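Hypothetical protein TT1465 (Thermus thermophilus, PDB 1WEK) is of unknown function but belongs to the SLOG superfamily, with a Rossmann-like fold in which helices flank a parallel sheet. Local coordinates at residues E27-L32 with V129-G134; A57-G62 with A88-G93; V96-E101 with K125-R130; F135-G140 with D146-V151; P164-D169 with E204-A209. All blocks are in the same frame, centred on the assembly; numbering follows the deposited sequence.

Interaction 1: E27-L32 with V129-G134; sequences EGFETL and VRYAVG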
# COMPACT_ATOMS: atom_id res chain seq x y z
N GLU A 27 1.31 9.93 9.53
CA GLU A 27 1.83 11.24 9.92
C GLU A 27 1.70 11.38 11.43
O GLU A 27 2.61 11.85 12.11
CB GLU A 27 1.06 12.35 9.23
CG GLU A 27 1.68 13.73 9.45
CD GLU A 27 0.81 14.86 8.94
OE1 GLU A 27 1.15 16.03 9.22
OE2 GLU A 27 -0.21 14.57 8.27
N GLY A 28 0.54 10.97 11.95
CA GLY A 28 0.32 11.04 13.38
C GLY A 28 1.35 10.23 14.16
O GLY A 28 1.88 10.71 15.17
N PHE A 29 1.65 9.02 13.69
CA PHE A 29 2.62 8.20 14.40
C PHE A 29 4.02 8.83 14.36
O PHE A 29 4.71 8.89 15.38
CB PHE A 29 2.69 6.78 13.82
CG PHE A 29 1.38 6.01 13.91
CD1 PHE A 29 0.35 6.43 14.75
CD2 PHE A 29 1.19 4.86 13.14
CE1 PHE A 29 -0.86 5.73 14.81
CE2 PHE A 29 -0.02 4.15 13.19
CZ PHE A 29 -1.05 4.59 14.03
N GLU A 30 4.43 9.30 13.18
CA GLU A 30 5.74 9.91 12.98
C GLU A 30 5.95 11.10 13.90
O GLU A 30 7.01 11.26 14.50
CB GLU A 30 5.92 10.38 11.53
CG GLU A 30 5.85 9.26 10.49
CD GLU A 30 6.01 9.76 9.06
OE1 GLU A 30 5.57 10.89 8.76
OE2 GLU A 30 6.55 9.01 8.22
N THR A 31 4.92 11.92 14.01
CA THR A 31 4.97 13.11 14.84
C THR A 31 4.99 12.82 16.33
O THR A 31 5.95 13.15 17.02
CB THR A 31 3.79 14.03 14.50
OG1 THR A 31 3.87 14.36 13.11
CG2 THR A 31 3.81 15.29 15.32
N LEU A 32 3.94 12.19 16.84
CA LEU A 32 3.87 11.90 18.27
C LEU A 32 4.99 11.00 18.76
O LEU A 32 5.42 11.12 19.90
CB LEU A 32 2.50 11.29 18.64
CG LEU A 32 1.26 12.09 18.20
CD1 LEU A 32 0.03 11.60 18.94
CD2 LEU A 32 1.48 13.57 18.47
N VAL A 129 -4.83 8.07 22.45
CA VAL A 129 -4.49 7.02 23.42
C VAL A 129 -3.16 6.33 23.14
O VAL A 129 -2.42 6.00 24.08
CB VAL A 129 -5.59 5.92 23.48
CG1 VAL A 129 -6.95 6.55 23.74
CG2 VAL A 129 -5.63 5.16 22.19
N ARG A 130 -2.84 6.12 21.87
CA ARG A 130 -1.62 5.43 21.49
C ARG A 130 -0.40 5.84 22.30
O ARG A 130 0.40 5.00 22.68
CB ARG A 130 -1.34 5.65 20.00
CG ARG A 130 -0.46 4.56 19.37
CD ARG A 130 -0.56 4.62 17.85
NE ARG A 130 -0.30 3.34 17.18
CZ ARG A 130 0.86 3.00 16.62
NH1 ARG A 130 1.90 3.83 16.64
NH2 ARG A 130 0.98 1.82 16.03
N TYR A 131 -0.27 7.13 22.58
CA TYR A 131 0.90 7.61 23.31
C TYR A 131 0.61 8.25 24.66
O TYR A 131 1.45 8.97 25.18
CB TYR A 131 1.66 8.63 22.43
CG TYR A 131 2.04 8.09 21.07
CD1 TYR A 131 1.16 8.17 19.99
CD2 TYR A 131 3.27 7.46 20.88
CE1 TYR A 131 1.48 7.61 18.75
CE2 TYR A 131 3.60 6.89 19.65
CZ TYR A 131 2.70 6.97 18.59
OH TYR A 131 3.02 6.37 17.39
N ALA A 132 -0.54 7.98 25.25
CA ALA A 132 -0.88 8.60 26.53
C ALA A 132 -0.46 7.83 27.79
O ALA A 132 -0.45 6.60 27.81
CB ALA A 132 -2.37 8.89 26.59
N VAL A 133 -0.14 8.59 28.83
CA VAL A 133 0.24 8.04 30.12
C VAL A 133 -0.86 8.42 31.10
O VAL A 133 -0.77 8.14 32.30
CB VAL A 133 1.59 8.62 30.63
CG1 VAL A 133 2.72 8.21 29.71
CG2 VAL A 133 1.51 10.13 30.70
N GLY A 134 -1.91 9.06 30.58
CA GLY A 134 -3.03 9.49 31.42
C GLY A 134 -4.09 10.28 30.65
O GLY A 134 -3.84 10.74 29.54

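Interaction 2: A57-G62 with A88-G93; sequences AGYRLG and AYEAGG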
# COMPACT_ATOMS: atom_id res chain seq x y z
N ALA A 57 -9.54 26.51 35.40
CA ALA A 57 -9.03 25.24 35.90
C ALA A 57 -8.17 24.58 34.83
O ALA A 57 -7.10 24.03 35.13
CB ALA A 57 -10.20 24.33 36.27
N GLY A 58 -8.63 24.66 33.59
CA GLY A 58 -7.89 24.07 32.48
C GLY A 58 -6.55 24.76 32.33
O GLY A 58 -5.52 24.10 32.06
N TYR A 59 -6.53 26.08 32.49
CA TYR A 59 -5.28 26.80 32.36
C TYR A 59 -4.30 26.31 33.43
O TYR A 59 -3.16 26.02 33.12
CB TYR A 59 -5.47 28.32 32.47
CG TYR A 59 -4.17 29.05 32.29
CD1 TYR A 59 -3.28 29.21 33.35
CD2 TYR A 59 -3.77 29.51 31.03
CE1 TYR A 59 -2.03 29.79 33.17
CE2 TYR A 59 -2.52 30.09 30.84
CZ TYR A 59 -1.65 30.22 31.91
OH TYR A 59 -0.39 30.71 31.71
N ARG A 60 -4.77 26.18 34.67
CA ARG A 60 -3.93 25.71 35.78
C ARG A 60 -3.38 24.31 35.54
O ARG A 60 -2.20 24.05 35.81
CB ARG A 60 -4.70 25.74 37.11
CG ARG A 60 -5.17 27.13 37.59
CD ARG A 60 -5.27 27.16 39.12
NE ARG A 60 -6.31 26.27 39.63
CZ ARG A 60 -6.24 25.60 40.79
NH1 ARG A 60 -5.18 25.71 41.58
NH2 ARG A 60 -7.26 24.84 41.15
N LEU A 61 -4.23 23.40 35.07
CA LEU A 61 -3.83 22.01 34.78
C LEU A 61 -2.74 22.03 33.72
O LEU A 61 -1.72 21.37 33.85
CB LEU A 61 -5.01 21.22 34.23
CG LEU A 61 -5.24 19.74 34.54
CD1 LEU A 61 -5.83 19.09 33.31
CD2 LEU A 61 -3.98 19.04 34.96
N GLY A 62 -3.00 22.76 32.63
CA GLY A 62 -2.04 22.84 31.55
C GLY A 62 -0.69 23.33 32.04
O GLY A 62 0.34 22.75 31.72
N ALA A 88 0.10 25.20 29.16
CA ALA A 88 1.29 24.43 28.85
C ALA A 88 2.25 25.28 28.03
O ALA A 88 3.42 25.43 28.37
CB ALA A 88 0.92 23.20 28.07
N TYR A 89 1.73 25.83 26.94
CA TYR A 89 2.51 26.67 26.05
C TYR A 89 3.25 27.75 26.83
O TYR A 89 4.48 27.84 26.76
CB TYR A 89 1.61 27.35 25.03
CG TYR A 89 2.35 27.95 23.87
CD1 TYR A 89 2.91 27.14 22.88
CD2 TYR A 89 2.44 29.34 23.72
CE1 TYR A 89 3.52 27.68 21.77
CE2 TYR A 89 3.06 29.89 22.60
CZ TYR A 89 3.59 29.05 21.62
OH TYR A 89 4.17 29.57 20.49
N GLU A 90 2.50 28.55 27.57
CA GLU A 90 3.11 29.63 28.33
C GLU A 90 4.07 29.22 29.42
O GLU A 90 4.83 30.05 29.90
CB GLU A 90 2.02 30.55 28.87
CG GLU A 90 1.36 31.39 27.78
CD GLU A 90 0.17 32.17 28.28
OE1 GLU A 90 -0.17 32.03 29.48
OE2 GLU A 90 -0.44 32.92 27.49
N ALA A 91 4.06 27.95 29.82
CA ALA A 91 5.00 27.49 30.85
C ALA A 91 6.16 26.81 30.15
O ALA A 91 6.99 26.16 30.78
CB ALA A 91 4.34 26.53 31.83
N GLY A 92 6.21 26.97 28.83
CA GLY A 92 7.28 26.40 28.03
C GLY A 92 7.24 24.91 27.81
O GLY A 92 8.27 24.30 27.52
N GLY A 93 6.07 24.30 27.94
CA GLY A 93 6.01 22.86 27.73
C GLY A 93 5.52 22.49 26.35
O GLY A 93 5.08 23.34 25.57

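Interaction 3: V96-E101 with K125-R130; sequences VGLNIE and KVLFVR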
# COMPACT_ATOMS: atom_id res chain seq x y z
N VAL A 96 0.41 19.89 22.30
CA VAL A 96 -0.07 19.29 21.06
C VAL A 96 -1.58 19.43 20.83
O VAL A 96 -2.40 19.33 21.75
CB VAL A 96 0.29 17.77 21.00
CG1 VAL A 96 -0.19 17.17 19.68
CG2 VAL A 96 1.81 17.58 21.15
N GLY A 97 -1.93 19.68 19.58
CA GLY A 97 -3.33 19.81 19.23
C GLY A 97 -3.64 18.84 18.12
O GLY A 97 -2.93 18.78 17.12
N LEU A 98 -4.69 18.04 18.31
CA LEU A 98 -5.11 17.08 17.29
C LEU A 98 -6.39 17.68 16.72
O LEU A 98 -7.49 17.20 16.97
CB LEU A 98 -5.38 15.71 17.94
CG LEU A 98 -4.24 15.04 18.73
CD1 LEU A 98 -4.74 13.73 19.33
CD2 LEU A 98 -3.06 14.77 17.81
N ASN A 99 -6.22 18.74 15.94
CA ASN A 99 -7.32 19.48 15.35
C ASN A 99 -8.19 18.67 14.40
O ASN A 99 -7.69 17.95 13.54
CB ASN A 99 -6.78 20.73 14.65
CG ASN A 99 -5.79 21.49 15.53
OD1 ASN A 99 -4.60 21.19 15.53
ND2 ASN A 99 -6.29 22.45 16.30
N ILE A 100 -9.50 18.79 14.58
CA ILE A 100 -10.43 18.06 13.75
C ILE A 100 -11.08 19.00 12.74
O ILE A 100 -11.52 20.09 13.09
CB ILE A 100 -11.51 17.41 14.63
CG1 ILE A 100 -12.48 16.61 13.75
CG2 ILE A 100 -12.23 18.48 15.42
CD1 ILE A 100 -11.85 15.38 13.12
N GLU A 101 -11.13 18.58 11.48
CA GLU A 101 -11.74 19.40 10.44
C GLU A 101 -13.26 19.19 10.43
O GLU A 101 -13.74 18.09 10.16
CB GLU A 101 -11.14 19.03 9.09
CG GLU A 101 -9.62 18.89 9.17
CD GLU A 101 -8.94 18.80 7.81
OE1 GLU A 101 -9.05 19.78 7.03
OE2 GLU A 101 -8.30 17.77 7.52
N LYS A 125 -8.90 9.99 17.68
CA LYS A 125 -9.12 9.23 18.91
C LYS A 125 -8.00 8.22 19.15
O LYS A 125 -7.66 7.94 20.30
CB LYS A 125 -10.43 8.44 18.85
CG LYS A 125 -11.70 9.26 18.66
CD LYS A 125 -12.39 9.52 19.99
CE LYS A 125 -13.89 9.72 19.79
NZ LYS A 125 -14.49 8.53 19.11
N VAL A 126 -7.45 7.66 18.07
CA VAL A 126 -6.38 6.70 18.18
C VAL A 126 -5.12 7.41 18.67
O VAL A 126 -4.43 6.92 19.57
CB VAL A 126 -6.08 6.00 16.81
CG1 VAL A 126 -4.72 5.30 16.86
CG2 VAL A 126 -7.17 4.97 16.48
N LEU A 127 -4.82 8.57 18.08
CA LEU A 127 -3.63 9.32 18.48
C LEU A 127 -3.74 9.80 19.92
O LEU A 127 -2.73 10.02 20.57
CB LEU A 127 -3.42 10.51 17.54
CG LEU A 127 -3.18 10.08 16.09
CD1 LEU A 127 -3.10 11.29 15.18
CD2 LEU A 127 -1.88 9.26 16.04
N PHE A 128 -4.96 9.95 20.41
CA PHE A 128 -5.18 10.40 21.77
C PHE A 128 -4.78 9.35 22.82
O PHE A 128 -4.43 9.69 23.95
CB PHE A 128 -6.65 10.78 21.96
CG PHE A 128 -6.90 12.26 21.94
CD1 PHE A 128 -7.89 12.81 21.12
CD2 PHE A 128 -6.17 13.12 22.76
CE1 PHE A 128 -8.15 14.18 21.11
CE2 PHE A 128 -6.42 14.50 22.77
CZ PHE A 128 -7.42 15.02 21.94
N VAL A 129 -4.83 8.07 22.45
CA VAL A 129 -4.49 7.02 23.42
C VAL A 129 -3.16 6.33 23.14
O VAL A 129 -2.42 6.00 24.08
CB VAL A 129 -5.59 5.92 23.48
CG1 VAL A 129 -6.95 6.55 23.74
CG2 VAL A 129 -5.63 5.16 22.19
N ARG A 130 -2.84 6.12 21.87
CA ARG A 130 -1.62 5.43 21.49
C ARG A 130 -0.40 5.84 22.30
O ARG A 130 0.40 5.00 22.68
CB ARG A 130 -1.34 5.65 20.00
CG ARG A 130 -0.46 4.56 19.37
CD ARG A 130 -0.56 4.62 17.85
NE ARG A 130 -0.30 3.34 17.18
CZ ARG A 130 0.86 3.00 16.62
NH1 ARG A 130 1.90 3.83 16.64
NH2 ARG A 130 0.98 1.82 16.03

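Interaction 4: F135-G140 with D146-V151; sequences FVFLPG and DELSEV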
# COMPACT_ATOMS: atom_id res chain seq x y z
N PHE A 135 -5.27 10.43 31.25
CA PHE A 135 -6.38 11.17 30.64
C PHE A 135 -7.09 12.02 31.69
O PHE A 135 -7.44 11.52 32.77
CB PHE A 135 -7.43 10.21 30.04
CG PHE A 135 -6.86 9.22 29.08
CD1 PHE A 135 -6.30 8.03 29.54
CD2 PHE A 135 -6.82 9.51 27.72
CE1 PHE A 135 -5.71 7.13 28.65
CE2 PHE A 135 -6.23 8.62 26.82
CZ PHE A 135 -5.67 7.43 27.29
N VAL A 136 -7.30 13.29 31.37
CA VAL A 136 -7.99 14.21 32.27
C VAL A 136 -9.23 14.78 31.57
O VAL A 136 -9.15 15.38 30.50
CB VAL A 136 -7.08 15.39 32.69
CG1 VAL A 136 -7.73 16.16 33.84
CG2 VAL A 136 -5.69 14.86 33.12
N PHE A 137 -10.39 14.58 32.17
CA PHE A 137 -11.62 15.11 31.58
C PHE A 137 -12.20 16.28 32.38
O PHE A 137 -12.61 16.13 33.53
CB PHE A 137 -12.64 13.97 31.45
CG PHE A 137 -12.18 12.88 30.51
CD1 PHE A 137 -11.34 11.87 30.96
CD2 PHE A 137 -12.48 12.93 29.16
CE1 PHE A 137 -10.79 10.93 30.08
CE2 PHE A 137 -11.94 11.99 28.26
CZ PHE A 137 -11.09 10.99 28.72
N LEU A 138 -12.19 17.47 31.77
CA LEU A 138 -12.73 18.66 32.42
C LEU A 138 -14.17 18.85 31.94
O LEU A 138 -14.59 18.21 30.97
CB LEU A 138 -11.87 19.89 32.06
CG LEU A 138 -10.47 19.93 32.69
CD1 LEU A 138 -9.43 20.38 31.66
CD2 LEU A 138 -10.49 20.88 33.87
N PRO A 139 -14.97 19.69 32.64
CA PRO A 139 -16.34 19.86 32.14
C PRO A 139 -16.30 20.09 30.63
O PRO A 139 -15.46 20.84 30.12
CB PRO A 139 -16.82 21.09 32.90
CG PRO A 139 -16.20 20.87 34.26
CD PRO A 139 -14.79 20.36 33.94
N GLY A 140 -17.21 19.40 29.94
CA GLY A 140 -17.32 19.49 28.49
C GLY A 140 -18.71 19.03 28.07
O GLY A 140 -19.61 18.88 28.92
N ASP A 146 -17.83 11.53 24.62
CA ASP A 146 -17.40 10.56 23.62
C ASP A 146 -15.97 10.06 23.89
O ASP A 146 -15.69 8.87 23.79
CB ASP A 146 -17.52 11.21 22.23
CG ASP A 146 -16.88 10.38 21.12
OD1 ASP A 146 -16.78 9.14 21.21
OD2 ASP A 146 -16.49 11.01 20.12
N GLU A 147 -15.05 10.96 24.25
CA GLU A 147 -13.68 10.54 24.55
C GLU A 147 -13.65 9.73 25.84
O GLU A 147 -12.94 8.73 25.94
CB GLU A 147 -12.75 11.75 24.70
CG GLU A 147 -12.30 12.37 23.39
CD GLU A 147 -11.35 11.46 22.59
OE1 GLU A 147 -11.09 11.80 21.41
OE2 GLU A 147 -10.86 10.43 23.13
N LEU A 148 -14.43 10.16 26.83
CA LEU A 148 -14.47 9.47 28.12
C LEU A 148 -15.00 8.05 28.00
O LEU A 148 -14.37 7.09 28.49
CB LEU A 148 -15.36 10.24 29.10
CG LEU A 148 -15.13 10.03 30.61
CD1 LEU A 148 -16.42 10.33 31.33
CD2 LEU A 148 -14.68 8.62 30.92
N SER A 149 -16.16 7.91 27.36
CA SER A 149 -16.76 6.60 27.22
C SER A 149 -15.87 5.68 26.41
O SER A 149 -15.79 4.48 26.70
CB SER A 149 -18.20 6.68 26.63
OG SER A 149 -18.23 7.12 25.29
N GLU A 150 -15.16 6.21 25.42
CA GLU A 150 -14.28 5.36 24.63
C GLU A 150 -13.14 4.78 25.46
O GLU A 150 -12.89 3.56 25.42
CB GLU A 150 -13.66 6.08 23.43
CG GLU A 150 -12.72 5.14 22.68
CD GLU A 150 -12.14 5.69 21.39
OE1 GLU A 150 -11.28 6.60 21.45
OE2 GLU A 150 -12.53 5.20 20.31
N VAL A 151 -12.43 5.64 26.20
CA VAL A 151 -11.31 5.19 27.01
C VAL A 151 -11.76 4.23 28.11
O VAL A 151 -11.04 3.28 28.42
CB VAL A 151 -10.51 6.37 27.66
CG1 VAL A 151 -10.04 7.34 26.59
CG2 VAL A 151 -11.36 7.10 28.69

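Interaction 5: P164-D169 with E204-A209; sequences PVFLLD and EEVVQA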
# COMPACT_ATOMS: atom_id res chain seq x y z
N PRO A 164 -3.93 6.22 34.37
CA PRO A 164 -4.89 6.99 35.18
C PRO A 164 -5.94 7.78 34.37
O PRO A 164 -5.64 8.36 33.33
CB PRO A 164 -4.00 7.94 35.99
CG PRO A 164 -2.64 7.31 35.94
CD PRO A 164 -2.56 6.71 34.58
N VAL A 165 -7.17 7.78 34.87
CA VAL A 165 -8.26 8.54 34.25
C VAL A 165 -8.85 9.44 35.34
O VAL A 165 -9.26 8.96 36.40
CB VAL A 165 -9.37 7.65 33.69
CG1 VAL A 165 -10.54 8.53 33.26
CG2 VAL A 165 -8.86 6.83 32.51
N PHE A 166 -8.89 10.74 35.10
CA PHE A 166 -9.45 11.66 36.07
C PHE A 166 -10.58 12.51 35.50
O PHE A 166 -10.58 12.84 34.32
CB PHE A 166 -8.36 12.61 36.59
CG PHE A 166 -7.28 11.92 37.36
CD1 PHE A 166 -6.18 11.39 36.71
CD2 PHE A 166 -7.36 11.82 38.74
CE1 PHE A 166 -5.17 10.76 37.43
CE2 PHE A 166 -6.37 11.20 39.46
CZ PHE A 166 -5.27 10.67 38.81
N LEU A 167 -11.54 12.85 36.35
CA LEU A 167 -12.65 13.71 35.95
C LEU A 167 -12.55 14.89 36.90
O LEU A 167 -12.69 14.73 38.11
CB LEU A 167 -14.00 13.04 36.16
CG LEU A 167 -14.25 11.64 35.60
CD1 LEU A 167 -15.74 11.41 35.59
CD2 LEU A 167 -13.68 11.48 34.18
N LEU A 168 -12.29 16.07 36.36
CA LEU A 168 -12.19 17.25 37.19
C LEU A 168 -13.52 17.96 37.33
O LEU A 168 -14.25 18.15 36.35
CB LEU A 168 -11.15 18.22 36.62
CG LEU A 168 -9.72 17.96 37.10
CD1 LEU A 168 -8.74 18.87 36.36
CD2 LEU A 168 -9.66 18.22 38.61
N ASP A 169 -13.82 18.34 38.57
CA ASP A 169 -15.03 19.05 38.96
C ASP A 169 -16.17 18.07 39.28
O ASP A 169 -17.01 17.78 38.44
CB ASP A 169 -15.48 20.03 37.88
CG ASP A 169 -16.62 20.90 38.33
OD1 ASP A 169 -17.49 20.39 39.10
OD2 ASP A 169 -16.67 22.09 37.94
N GLU A 204 -4.03 19.64 41.39
CA GLU A 204 -2.81 19.18 42.04
C GLU A 204 -2.82 17.69 42.28
O GLU A 204 -1.79 17.02 42.20
CB GLU A 204 -2.60 19.89 43.38
CG GLU A 204 -3.70 19.62 44.40
CD GLU A 204 -4.71 20.75 44.50
OE1 GLU A 204 -5.09 21.33 43.45
OE2 GLU A 204 -5.13 21.05 45.64
N GLU A 205 -4.00 17.15 42.57
CA GLU A 205 -4.13 15.73 42.83
C GLU A 205 -3.90 14.95 41.55
O GLU A 205 -3.31 13.87 41.57
CB GLU A 205 -5.51 15.42 43.41
CG GLU A 205 -5.74 13.95 43.71
CD GLU A 205 -6.87 13.73 44.70
OE1 GLU A 205 -8.00 14.18 44.43
OE2 GLU A 205 -6.61 13.10 45.76
N VAL A 206 -4.36 15.52 40.43
CA VAL A 206 -4.17 14.87 39.14
C VAL A 206 -2.69 14.85 38.77
O VAL A 206 -2.15 13.81 38.41
CB VAL A 206 -4.95 15.60 38.01
CG1 VAL A 206 -4.66 14.94 36.66
CG2 VAL A 206 -6.44 15.55 38.30
N VAL A 207 -2.04 16.01 38.85
CA VAL A 207 -0.63 16.08 38.51
C VAL A 207 0.21 15.17 39.41
O VAL A 207 1.12 14.50 38.94
CB VAL A 207 -0.10 17.51 38.60
CG1 VAL A 207 1.37 17.53 38.23
CG2 VAL A 207 -0.91 18.42 37.67
N GLN A 208 -0.12 15.15 40.70
CA GLN A 208 0.61 14.32 41.66
C GLN A 208 0.51 12.83 41.31
O GLN A 208 1.51 12.11 41.37
CB GLN A 208 0.07 14.56 43.08
CG GLN A 208 0.59 13.59 44.13
CD GLN A 208 0.26 14.02 45.55
OE1 GLN A 208 0.77 15.02 46.05
NE2 GLN A 208 -0.61 13.25 46.22
N ALA A 209 -0.69 12.38 40.94
CA ALA A 209 -0.91 10.99 40.56
C ALA A 209 -0.13 10.63 39.31
O ALA A 209 0.43 9.54 39.22
CB ALA A 209 -2.39 10.74 40.32

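Interaction 1: E27-L32 with V129-G134
Arg130, on helix 121-130, lays its guanidinium flat on Phe29 of helix 17-34. The planes are only 12° apart and Arg130 CZ stands 3.6 Å from the centroid of the Phe29 ring, so stacking and cation-pi attraction coincide. With CG opposite the backbone N (chi1 -156°) and the chain extended as far as NE, the charged group is carried out over the phenyl face, NH1 above its centre. The aliphatic stem joins in, Arg130 CD lying 3.3 Å from Phe29 CE1. Tyr131 comes next, on the way to strand 132-137. Its hydroxyl receives an N-H from Arg130, NH1 to Tyr131 OH being 2.9 Å; the oxygen lies in the guanidinium plane, although the N-H...O angle is bent to 137°. The same Tyr131 OH rests 3.5 Å from Phe29 CA, and one face of the tyrosine ring is covered by Leu32, whose CB makes a CH-pi contact 3.9 Å from the Tyr131 centroid. Beyond this the chain enters strand 132-137 beside strand 39-43, so helix 17-34 packs against a helix-to-strand junction of the Rossmann-like fold. Because the phenyl face attracts the cation without using its N-H groups, these remain available for oxygens: Tyr131 OH takes one, and Glu13 O of the second subunit also bonds NH1, extending the contact into the assembly.

Interaction 2: A57-G62 with A88-G93
Tyr59 swings its ring away from its own backbone N (chi1 -178°), while Glu90 starts beside its N (chi1 -72°) and then runs out extended, and the two side chains cross at about a right angle where the phenol meets the carboxylate. Tyr59 OH donates to Glu90 OE1 over 2.6 Å, a short bond that reaches the oxygen nearly along its C-O direction. Glu90 OE1 lies at the edge of the phenol, in the ring plane, 3.3 Å from Tyr59 CE2, whereas the carboxylate itself is turned 60° from that plane. The other carboxylate oxygen is held in turn: Glu90 OE2 forms a salt bridge with Arg86, one turn back on the same helix, which probably keeps the group charged and steadies it for the tyrosine. Helices 53-68 and 79-90 are successive crossover helices of the Rossmann-like fold, each leading from one parallel strand to the next, and they lie side by side on one face of the sheet. Away from the polar pair they come very close, with Gly62 CA 4.6 Å from Ala88 CA. Glycine makes this possible, since it has no side chain between the backbones, and Gly62 O packs 3.5 Å from Ala88 CA. A Schellman motif closes helix 79-90. Gly92, with positive phi, is the C-prime residue; Gly93 N bonds Ala88 O at 2.9 Å and Gly92 N bonds Tyr89 O at 2.8 Å. Ala91 N reaches Ala88 O too, from the opposite face of the carbonyl plane to Gly93 N.

Interaction 3: V96-E101 with K125-R130
Leu98 projects from strand 95-100 straight at helix 121-130 and meets Leu127 and Phe128 there with the end of its side chain. Its CB and CG serve as a spacer, Leu98 CG still 4.8 Å from Leu127 CB. The chain then forks. Leu98 CD2 passes 4.3 Å from Leu127 CB, on the flank of that residue. Leu98 CD1 goes deeper, into the angle between the two helix residues: it is 3.9 Å from Leu127 CB and sits squarely over the Phe128 ring, 3.5 Å from the centroid of that ring and only 6° off its normal. All six carbons of the Phe128 ring therefore lie at nearly equal distance from Leu98 CD1, a well-centred CH-pi contact. The contact joins a strand of the parallel Rossmann-like sheet to the helix that crosses back over it: strands 95-100 and 114-118 lie on one flank, and helix 121-130 carries the chain from 114-118 across to strand 132-137, on the face of the sheet that also receives helix 142-156. Phe128 takes up its position with a first torsion of -102°, well away from a staggered value, and its ring also meets that of Phe43 from strand 39-43. On the sheet side Leu98 is flanked by Val73 and Leu116 of the neighbouring strands, which back the methyl that presses on Phe128. Leu127, for its part, turns on to Phe29 and Leu32 of helix 17-34. The backbone of Leu98 is tied down as well, Leu98 O accepting a hydrogen bond from Arg124 NH1.

Interaction 4: F135-G140 with D146-V151
Phe137 lies against helix 142-156 with its ring gripped on several sides. Leu148 covers one face, its CG 4.1 Å from the centroid of the Phe137 ring and 10° off the normal, while Glu147 CB comes up in the ring plane, 3.7 Å from Phe137 CE2. The fit reaches the helix backbone itself, Phe137 CE2 standing 3.4 Å from Leu148 N. Val151, one turn on, splits its methyls between two rings. CG2, in the crowded position between backbone N and carbonyl carbon, meets Phe137 CZ at 3.9 Å; CG1 lies over the face of Phe135, 4.2 Å from the centroid of that ring. Further out, Phe43 stacks with Phe137, and Trp173 of helix 170-185 touches both Phe137 and Leu148, which helps to fix the ring. This is the packing of a beta-alpha-beta crossover: strand 135-137 and helix segment 146-151 run at 140° with their axes 9.7 Å apart, and the helix leads on to strand 165-168. On its other side helix 142-156 faces the second subunit, where Ser149 bonds Ser149 of that chain, and strand 132-137 lies between strands 39-43 and 165-168.

Interaction 5: P164-D169 with E204-A209
Strand 165-168 and helix segment 204-209 run almost antiparallel, at 169°, with their axes 9.8 Å apart, as a C-terminal helix laid along the parallel sheet of a Rossmann-like fold. Phe166 fills the gap between them. Its CG is opposite the carbonyl carbon (chi1 -65°), which stands the ring up toward the helix, and Val206 slides past it in the opposite direction. Both valine methyls touch the phenyl: Val206 CG2 is 3.8 Å from Phe166 CG, and Val206 CG1 lies over the face, 4.2 Å from the centroid of the ring and 25° off its normal. Two residues further along the strand, Leu168 reaches the same valine more loosely, Leu168 CD2 being 4.2 Å from Val206 CG2. The contact is wholly apolar. Around it, Val206 also packs on Val136 and Thr200 of the neighbouring strands, while Leu168 touches Leu61 of helix 53-68. Where the strand ends, Asp169 takes the N-cap position of the following helix, its OD1 bonding Tyr172 N. One turn beyond Val206, at the far end of the phenyl ring, Ala209 CB presses closely on Phe166 CZ, 3.3 Å away.

Overall arrangement
The five contacts lie on both faces of one parallel sheet. Interactions 1 and 3 share helix 121-130, with centres 8 Å apart, and touch through Leu32 and Leu127 (CD1 to O, 3.6 Å). Interaction 3 joins interaction 4 through a salt bridge, Lys125 NZ to Asp146 OD1 at 3.2 Å; this region, with interaction 1, also meets the second subunit. Interactions 4 and 5 sit on adjacent strands, where Phe137 N lies 2.8 Å from Phe166 O, a probable hydrogen bond. On the other face, Leu61 of interaction 2 packs on Val136 of interaction 4 (CD1 to CG1, 3.5 Å) and on Leu168 and Val207 of interaction 5. Interactions 3 and 5 stay apart, nearest atoms about 9 Å.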